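Side-chain contact in dicer Related Helicase (Caenorhabditis elegans, PDB 6M6S), which probably hydrolyses ATP as an RNA helicase of the RIG-I-like family, its C-terminal domain being bound here to 5'-triphosphate double-stranded RNA: residues L151-R154 with Q155-Q159. Numbering follows the deposited sequence.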
loop_
_atom_site.group_PDB
_atom_site.type_symbol
_atom_site.label_atom_id
_atom_site.label_comp_id
_atom_site.label_asym_id
_atom_site.label_seq_id
_atom_site.Cartn_x
_atom_site.Cartn_y
_atom_site.Cartn_z
ATOM N N LEU B 151 23.939 23.065 5.319
ATOM C CA LEU B 151 25.052 22.702 4.447
ATOM C C LEU B 151 24.515 22.095 3.151
ATOM O O LEU B 151 25.059 22.371 2.059
ATOM C CB LEU B 151 25.895 21.618 5.071
ATOM C CG LEU B 151 26.920 22.117 6.047
ATOM C CD1 LEU B 151 27.402 20.966 6.897
ATOM C CD2 LEU B 151 28.049 22.648 5.179
ATOM N N ASP B 152 23.511 21.241 3.271
ATOM C CA ASP B 152 22.954 20.643 2.069
ATOM C C ASP B 152 22.256 21.741 1.242
ATOM O O ASP B 152 22.325 21.698 -0.003
ATOM C CB ASP B 152 21.968 19.496 2.361
ATOM C CG ASP B 152 22.663 18.189 2.740
ATOM O OD1 ASP B 152 23.892 18.109 2.589
ATOM O OD2 ASP B 152 21.966 17.229 3.171
ATOM N N SER B 153 21.603 22.707 1.911
ATOM C CA SER B 153 20.955 23.827 1.217
ATOM C C SER B 153 21.975 24.693 0.484
ATOM O O SER B 153 21.726 25.180 -0.631
ATOM C CB SER B 153 20.178 24.718 2.182
ATOM O OG SER B 153 19.490 25.732 1.453
ATOM N N ARG B 154 23.133 24.900 1.108
ATOM C CA ARG B 154 24.146 25.746 0.485
ATOM C C ARG B 154 24.671 25.076 -0.780
ATOM O O ARG B 154 24.915 25.740 -1.797
ATOM C CB ARG B 154 25.277 26.067 1.457
ATOM C CG ARG B 154 24.978 27.285 2.374
ATOM C CD ARG B 154 26.232 27.914 3.051
ATOM N NE ARG B 154 26.958 26.922 3.835
ATOM C CZ ARG B 154 26.681 26.614 5.104
ATOM N NH1 ARG B 154 25.724 27.255 5.768
ATOM N NH2 ARG B 154 27.376 25.671 5.721
ATOM N N GLN B 155 24.870 23.768 -0.732
ATOM C CA GLN B 155 25.298 23.019 -1.897
ATOM C C GLN B 155 24.250 23.000 -2.975
ATOM O O GLN B 155 24.570 22.957 -4.119
ATOM C CB GLN B 155 25.608 21.578 -1.574
ATOM C CG GLN B 155 26.807 21.293 -0.721
ATOM C CD GLN B 155 28.118 21.629 -1.396
ATOM O OE1 GLN B 155 28.351 21.304 -2.554
ATOM N NE2 GLN B 155 28.978 22.269 -0.659
ATOM N N HIS B 156 22.994 22.933 -2.589
ATOM C CA HIS B 156 21.878 22.964 -3.538
ATOM C C HIS B 156 21.859 24.322 -4.227
ATOM O O HIS B 156 21.701 24.405 -5.445
ATOM C CB HIS B 156 20.560 22.759 -2.806
ATOM C CG HIS B 156 19.350 22.728 -3.698
ATOM N ND1 HIS B 156 18.693 21.566 -4.020
ATOM C CD2 HIS B 156 18.686 23.722 -4.341
ATOM C CE1 HIS B 156 17.672 21.830 -4.813
ATOM N NE2 HIS B 156 17.645 23.134 -5.023
ATOM N N ASN B 157 22.013 25.391 -3.447
ATOM C CA ASN B 157 21.950 26.741 -4.005
ATOM C C ASN B 157 23.075 26.985 -4.970
ATOM O O ASN B 157 22.932 27.710 -5.962
ATOM C CB ASN B 157 22.025 27.796 -2.903
ATOM C CG ASN B 157 20.772 27.847 -2.075
ATOM O OD1 ASN B 157 19.729 27.379 -2.502
ATOM N ND2 ASN B 157 20.864 28.436 -0.882
ATOM N N LYS B 158 24.231 26.421 -4.653
ATOM C CA LYS B 158 25.386 26.618 -5.496
ATOM C C LYS B 158 25.210 25.981 -6.878
ATOM O O LYS B 158 25.612 26.590 -7.881
ATOM C CB LYS B 158 26.610 26.053 -4.822
ATOM C CG LYS B 158 27.823 26.257 -5.627
ATOM C CD LYS B 158 29.057 25.877 -4.843
ATOM C CE LYS B 158 30.339 26.121 -5.685
ATOM N NZ LYS B 158 30.499 25.198 -6.867
ATOM N N GLN B 159 24.606 24.789 -6.918
ATOM C CA GLN B 159 24.243 24.122 -8.179
ATOM C C GLN B 159 23.168 24.903 -8.937
ATOM O O GLN B 159 23.215 25.037 -10.173
ATOM C CB GLN B 159 23.717 22.703 -7.917
ATOM C CG GLN B 159 24.780 21.690 -7.537
ATOM C CD GLN B 159 25.882 21.586 -8.588
ATOM O OE1 GLN B 159 27.053 21.809 -8.301
ATOM N NE2 GLN B 159 25.505 21.240 -9.806
#
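The side-chain amide of Asn-157 lies with one face over the backbone oxygen of Ser-153, a turn earlier, so that Asn-157 CG is 3.2 Å from Ser-153 O. The amide nitrogen sits at the wrong angle to bond that oxygen; Ser-153 O instead takes the backbone N-H of Asn-157, with N 2.8 Å away. Asn-157 CG is anti to the carbonyl carbon (chi1 -71°), and this brings the amide back along the helix toward Ser-153, where ND2 stops 3.8 Å from Ser-153 OG. Gln-62 of strand 61-69 serves both side chains, bonding Asn-157 OD1 through its NE2 and Ser-153 OG through its OE1; Ser-153 OG is also bonded to Lys-81 NZ on the neighbouring strand 75-82.

The guanidinium of Arg-154 curls back in the same direction, bent at chi3, and one face looks onto Leu-151 CA, which stands 4.0 Å off the plane, nearer the group's margin than its centre. The imidazole of His-156 heads away from the preceding turn, while His-156 CB stays 3.5 Å from Asp-152 O; the side chain packs on Pro-63, Leu-64, Val-53 and Leu-57, with NE2 making a weak hydrogen bond to Ser-58 O. On the more exposed flank, Gln-155 lays its CG 3.5 Å from Leu-151 O.

Four backbone bonds carry the rest, Gln-155 to Leu-151, His-156 to Asp-152, Asn-157 to Ser-153 and Lys-158 to Arg-154. Asp-152 turns its carboxylate from this turn to Ser-49 and Ser-65.

This is the i to i+4 pattern of a regular alpha helix, here the long C-terminal helix 140-167, which packs against strand 61-69 of the antiparallel sheet and the loop that leads into it in the RIG-I-type C-terminal domain, away from the zinc site.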